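Local coordinates for putative diflavin flavoprotein A 3 (Synechocystis sp., PDB 6H0C) that is the flavodiiron core of a longer protein that probably passes electrons from NADH to oxygen, reducing it to water, at residues A[183-188]-A[233-238]; A[170-175]-A[227-232]. All coordinates share one frame; numbering follows the deposited sequence.

Contact 1 of 2, residues A[183-188]-A[233-238]; sequences VFDEGW and VRYGLR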
loop_
_atom_site.group_PDB
_atom_site.type_symbol
_atom_site.label_atom_id
_atom_site.label_comp_id
_atom_site.label_asym_id
_atom_site.label_seq_id
_atom_site.Cartn_x
_atom_site.Cartn_y
_atom_site.Cartn_z
ATOM N N VAL A 183 -21.514 5.704 6.377
ATOM C CA VAL A 183 -20.741 6.024 5.183
ATOM C C VAL A 183 -19.751 7.149 5.483
ATOM O O VAL A 183 -18.662 7.207 4.912
ATOM C CB VAL A 183 -21.658 6.427 4.012
ATOM C CG1 VAL A 183 -20.833 6.957 2.828
ATOM C CG2 VAL A 183 -22.523 5.241 3.601
ATOM N N PHE A 184 -20.134 8.041 6.388
ATOM C CA PHE A 184 -19.243 9.104 6.808
ATOM C C PHE A 184 -18.748 8.870 8.227
ATOM O O PHE A 184 -19.242 7.995 8.928
ATOM C CB PHE A 184 -19.937 10.455 6.700
ATOM C CG PHE A 184 -20.009 10.977 5.298
ATOM C CD1 PHE A 184 -21.081 10.656 4.479
ATOM C CD2 PHE A 184 -18.999 11.790 4.798
ATOM C CE1 PHE A 184 -21.149 11.137 3.180
ATOM C CE2 PHE A 184 -19.058 12.273 3.502
ATOM C CZ PHE A 184 -20.137 11.946 2.690
ATOM N N ASP A 185 -17.771 9.664 8.648
ATOM C CA ASP A 185 -17.044 9.396 9.878
ATOM C C ASP A 185 -17.447 10.287 11.060
ATOM O O ASP A 185 -16.574 10.823 11.746
ATOM C CB ASP A 185 -15.535 9.547 9.614
ATOM C CG ASP A 185 -15.127 10.989 9.327
ATOM O OD1 ASP A 185 -15.966 11.762 8.810
ATOM O OD2 ASP A 185 -13.969 11.355 9.631
ATOM N N GLU A 186 -18.744 10.453 11.321
ATOM C CA GLU A 186 -19.112 11.234 12.506
ATOM C C GLU A 186 -18.704 10.481 13.754
ATOM O O GLU A 186 -18.970 9.286 13.879
ATOM C CB GLU A 186 -20.601 11.545 12.567
ATOM C CG GLU A 186 -20.928 12.479 13.727
ATOM C CD GLU A 186 -22.252 13.202 13.545
ATOM O OE1 GLU A 186 -22.315 14.420 13.842
ATOM O OE2 GLU A 186 -23.230 12.548 13.109
ATOM N N GLY A 187 -18.055 11.189 14.673
ATOM C CA GLY A 187 -17.506 10.573 15.866
ATOM C C GLY A 187 -16.016 10.362 15.694
ATOM O O GLY A 187 -15.570 9.730 14.734
ATOM N N TRP A 188 -15.232 10.899 16.620
ATOM C CA TRP A 188 -13.792 10.746 16.539
ATOM C C TRP A 188 -13.293 9.458 17.201
ATOM O O TRP A 188 -12.552 8.687 16.599
ATOM C CB TRP A 188 -13.083 11.943 17.175
ATOM C CG TRP A 188 -11.624 11.687 17.271
ATOM C CD1 TRP A 188 -10.937 11.297 18.373
ATOM C CD2 TRP A 188 -10.674 11.738 16.200
ATOM N NE1 TRP A 188 -9.613 11.117 18.066
ATOM C CE2 TRP A 188 -9.423 11.381 16.737
ATOM C CE3 TRP A 188 -10.759 12.060 14.845
ATOM C CZ2 TRP A 188 -8.257 11.343 15.966
ATOM C CZ3 TRP A 188 -9.602 12.014 14.078
ATOM C CH2 TRP A 188 -8.369 11.663 14.642
ATOM N N VAL A 233 -13.841 10.607 4.994
ATOM C CA VAL A 233 -13.290 11.436 6.054
ATOM C C VAL A 233 -13.748 12.875 5.874
ATOM O O VAL A 233 -13.202 13.618 5.048
ATOM C CB VAL A 233 -11.740 11.372 6.072
ATOM C CG1 VAL A 233 -11.197 12.066 7.317
ATOM C CG2 VAL A 233 -11.265 9.920 6.000
ATOM N N ARG A 234 -14.771 13.260 6.631
ATOM C CA ARG A 234 -15.253 14.635 6.593
ATOM C C ARG A 234 -15.167 15.292 7.971
ATOM O O ARG A 234 -14.553 16.350 8.146
ATOM C CB ARG A 234 -16.691 14.691 6.076
ATOM C CG ARG A 234 -17.253 16.109 6.028
ATOM C CD ARG A 234 -18.489 16.177 5.162
ATOM N NE ARG A 234 -18.168 15.970 3.754
ATOM C CZ ARG A 234 -19.065 15.639 2.828
ATOM N NH1 ARG A 234 -20.339 15.481 3.169
ATOM N NH2 ARG A 234 -18.693 15.465 1.564
ATOM N N TYR A 235 -15.770 14.641 8.953
ATOM C CA TYR A 235 -15.820 15.184 10.295
ATOM C C TYR A 235 -14.488 15.059 11.015
ATOM O O TYR A 235 -14.166 15.885 11.870
ATOM C CB TYR A 235 -16.930 14.493 11.077
ATOM C CG TYR A 235 -18.252 14.648 10.381
ATOM C CD1 TYR A 235 -18.925 15.862 10.408
ATOM C CD2 TYR A 235 -18.818 13.596 9.674
ATOM C CE1 TYR A 235 -20.135 16.025 9.768
ATOM C CE2 TYR A 235 -20.031 13.751 9.030
ATOM C CZ TYR A 235 -20.683 14.972 9.083
ATOM O OH TYR A 235 -21.891 15.145 8.446
ATOM N N GLY A 236 -13.705 14.043 10.658
ATOM C CA GLY A 236 -12.410 13.845 11.289
ATOM C C GLY A 236 -11.225 14.317 10.466
ATOM O O GLY A 236 -10.073 14.020 10.801
ATOM N N LEU A 237 -11.502 15.059 9.394
ATOM C CA LEU A 237 -10.474 15.411 8.417
ATOM C C LEU A 237 -9.308 16.188 9.044
ATOM O O LEU A 237 -8.154 15.758 8.954
ATOM C CB LEU A 237 -11.086 16.212 7.261
ATOM C CG LEU A 237 -10.184 16.449 6.036
ATOM C CD1 LEU A 237 -10.995 16.676 4.768
ATOM C CD2 LEU A 237 -9.239 17.625 6.274
ATOM N N ARG A 238 -9.599 17.310 9.692
ATOM C CA ARG A 238 -8.521 18.121 10.262
ATOM C C ARG A 238 -7.788 17.384 11.369
ATOM O O ARG A 238 -6.554 17.369 11.404
ATOM C CB ARG A 238 -9.053 19.462 10.783
ATOM C CG ARG A 238 -9.383 20.424 9.661
ATOM C CD ARG A 238 -9.832 21.770 10.185
ATOM N NE ARG A 238 -10.280 22.642 9.102
ATOM C CZ ARG A 238 -10.612 23.921 9.261
ATOM N NH1 ARG A 238 -10.544 24.486 10.461
ATOM N NH2 ARG A 238 -11.010 24.637 8.218
#
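One face of the R234 guanidinium is met by F184 CE2, which stands over its centre, 3.4 Å from R234 CZ. The ring and guanidinium planes are 36° apart, so this is no parallel stack. R234 folds at chi3 (-69°) to bring the group round, and its NE is hydrogen-bonded to T224 OG1. At the edge of the Y235 ring, near its plane, F184 CB lies 4.0 Å from Y235 CE2. The W188 indole offers an edge too, with W188 CZ3 3.9 Å from G236 O.

The D185 carboxylate collects three consecutive backbone N-H groups. D185 OD1 takes R234 N at 2.9 Å from above the carboxylate plane and Y235 N, also at 2.9 Å, on its syn side. D185 OD2 takes G236 N at 2.9 Å in a bent bond, on the syn side but well tilted from that plane. G236 is the N-cap of helix 237-253, so in the lactamase-like domain D185 joins the loop before helix 189-202 to the turn into helix 237-253. OD2 also forms a salt bridge with R195 of helix 189-202. W188 packs on L240 and N243 of helix 237-253, while F184 rests against I10 of strand 4-11.

Contact 2 of 2, residues A[170-175]-A[227-232]; sequences TDKLFG and PSHGPL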
loop_
_atom_site.group_PDB
_atom_site.type_symbol
_atom_site.label_atom_id
_atom_site.label_comp_id
_atom_site.label_asym_id
_atom_site.label_seq_id
_atom_site.Cartn_x
_atom_site.Cartn_y
_atom_site.Cartn_z
ATOM N N THR A 170 -7.991 9.863 -1.930
ATOM C CA THR A 170 -6.695 9.645 -1.290
ATOM C C THR A 170 -6.193 8.207 -1.331
ATOM O O THR A 170 -5.112 7.922 -0.806
ATOM C CB THR A 170 -6.716 10.078 0.195
ATOM O OG1 THR A 170 -7.713 9.327 0.896
ATOM C CG2 THR A 170 -7.027 11.578 0.319
ATOM N N ASP A 171 -6.967 7.310 -1.939
ATOM C CA ASP A 171 -6.530 5.920 -2.102
ATOM C C ASP A 171 -6.113 5.370 -0.726
ATOM O O ASP A 171 -6.903 5.416 0.226
ATOM C CB ASP A 171 -5.387 5.834 -3.147
ATOM C CG ASP A 171 -5.051 4.391 -3.568
ATOM O OD1 ASP A 171 -5.872 3.736 -4.246
ATOM O OD2 ASP A 171 -3.944 3.919 -3.239
ATOM N N LYS A 172 -4.876 4.890 -0.603
ATOM C CA LYS A 172 -4.466 4.228 0.625
ATOM C C LYS A 172 -4.203 5.196 1.776
ATOM O O LYS A 172 -4.083 4.768 2.919
ATOM C CB LYS A 172 -3.231 3.367 0.369
ATOM C CG LYS A 172 -3.523 2.142 -0.485
ATOM C CD LYS A 172 -4.193 1.032 0.338
ATOM C CE LYS A 172 -4.623 -0.133 -0.560
ATOM N NZ LYS A 172 -5.050 -1.340 0.220
ATOM N N LEU A 173 -4.131 6.492 1.498
ATOM C CA LEU A 173 -3.917 7.455 2.582
ATOM C C LEU A 173 -5.207 7.799 3.342
ATOM O O LEU A 173 -6.269 7.963 2.736
ATOM C CB LEU A 173 -3.297 8.747 2.042
ATOM C CG LEU A 173 -1.885 8.638 1.464
ATOM C CD1 LEU A 173 -1.481 9.936 0.766
ATOM C CD2 LEU A 173 -0.914 8.287 2.583
ATOM N N PHE A 174 -5.098 7.901 4.667
ATOM C CA PHE A 174 -6.160 8.437 5.524
ATOM C C PHE A 174 -7.328 7.478 5.776
ATOM O O PHE A 174 -8.389 7.898 6.238
ATOM C CB PHE A 174 -6.708 9.748 4.943
ATOM C CG PHE A 174 -5.730 10.883 4.993
ATOM C CD1 PHE A 174 -5.178 11.284 6.197
ATOM C CD2 PHE A 174 -5.367 11.550 3.843
ATOM C CE1 PHE A 174 -4.271 12.329 6.253
ATOM C CE2 PHE A 174 -4.464 12.605 3.890
ATOM C CZ PHE A 174 -3.917 12.994 5.100
ATOM N N GLY A 175 -7.131 6.198 5.500
ATOM C CA GLY A 175 -8.217 5.247 5.620
ATOM C C GLY A 175 -8.194 4.469 6.921
ATOM O O GLY A 175 -7.423 4.767 7.830
ATOM N N PRO A 227 -11.145 7.845 0.831
ATOM C CA PRO A 227 -10.055 6.863 0.885
ATOM C C PRO A 227 -10.452 5.491 0.344
ATOM O O PRO A 227 -11.640 5.246 0.088
ATOM C CB PRO A 227 -9.755 6.781 2.381
ATOM C CG PRO A 227 -11.133 6.971 3.026
ATOM C CD PRO A 227 -11.944 7.851 2.075
ATOM N N SER A 228 -9.474 4.601 0.194
ATOM C CA SER A 228 -9.757 3.229 -0.239
ATOM C C SER A 228 -10.630 2.458 0.734
ATOM O O SER A 228 -11.440 1.620 0.315
ATOM C CB SER A 228 -8.464 2.435 -0.435
ATOM O OG SER A 228 -7.681 2.978 -1.477
ATOM N N HIS A 229 -10.438 2.714 2.027
ATOM C CA HIS A 229 -10.981 1.844 3.073
ATOM C C HIS A 229 -11.666 2.609 4.191
ATOM O O HIS A 229 -11.107 3.575 4.725
ATOM C CB HIS A 229 -9.870 0.981 3.683
ATOM C CG HIS A 229 -9.041 0.262 2.670
ATOM N ND1 HIS A 229 -9.535 -0.773 1.906
ATOM C CD2 HIS A 229 -7.754 0.437 2.283
ATOM C CE1 HIS A 229 -8.588 -1.208 1.096
ATOM N NE2 HIS A 229 -7.498 -0.490 1.305
ATOM N N GLY A 230 -12.866 2.167 4.555
ATOM C CA GLY A 230 -13.563 2.715 5.705
ATOM C C GLY A 230 -14.494 3.855 5.337
ATOM O O GLY A 230 -14.810 4.052 4.164
ATOM N N PRO A 231 -14.938 4.622 6.341
ATOM C CA PRO A 231 -15.825 5.752 6.064
ATOM C C PRO A 231 -15.104 6.854 5.313
ATOM O O PRO A 231 -13.872 6.941 5.368
ATOM C CB PRO A 231 -16.226 6.232 7.460
ATOM C CG PRO A 231 -15.057 5.868 8.312
ATOM C CD PRO A 231 -14.578 4.539 7.766
ATOM N N LEU A 232 -15.860 7.686 4.611
ATOM C CA LEU A 232 -15.285 8.898 4.054
ATOM C C LEU A 232 -14.882 9.810 5.208
ATOM O O LEU A 232 -15.493 9.772 6.280
ATOM C CB LEU A 232 -16.266 9.590 3.101
ATOM C CG LEU A 232 -16.324 8.935 1.716
ATOM C CD1 LEU A 232 -17.130 7.639 1.762
ATOM C CD2 LEU A 232 -16.875 9.886 0.680
HETATM O O HOH W 1 -7.581 4.022 2.648
HETATM O O HOH W 2 -8.484 2.854 -3.758
#
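D171 O is gripped by S228 N at 2.7 Å and by a water at 2.9 Å, the same water accepting from H229 N. The S228 bond is fairly straight (164°), though its donor stands 38° above the carbonyl plane. This is the metallo-beta-lactamase-like part of the flavodiiron core, where the loops following neighbouring parallel strands 167-171 and 224-227 come together.

From T170 to L173 the chain makes a type II' turn, closed by L173 N hydrogen-bonding to T170 O. T170 reinforces it: its OG1 sits between the backbone N and the carbonyl carbon and reaches L173 O at 2.7 Å. T170 OG1 also lies alongside the proline, 3.4 Å from P227 CA.

K172 starts out away from the other segment, but a bend at chi2 (-78°) brings its amine back to the H229 ring edge. K172 NZ donates to H229 NE2 at 2.8 Å, almost in the ring plane, while H229 ND1 is hydrogen-bonded to T38 O, so both ring nitrogens are held and the imidazole cannot easily turn. K172 NZ also hydrogen-bonds a citrate, probably from the crystallisation liquor, and D171 OD1 hydrogen-bonds H83 ND1; D171, K172 and H229 probably line the pocket where relatives hold two irons. At G175 the backbones close up, G175 CA lying 3.5 Å from H229 O.

In the fold
Contacts 1 and 2 have centres about 11 Å apart and share one run of chain: 227-232 passes directly into 233-238, and 170-175 precedes 183-188, so the segments alternate along the sequence. They meet where V183 O lies 2.9 Å from L232 N, a probable hydrogen bond, and where V233 CG2 packs 3.5 Å from F174 O. Contact 2 is wholly buried and probably borders the di-iron pocket of relatives, where this model has citrate, about 3 Å from the K172 side chain at nearest atoms. Contact 1 is partly buried, its centre about 22 Å from the chain's centre against 11 Å for contact 2, and carries the chain outward to helix 237-253.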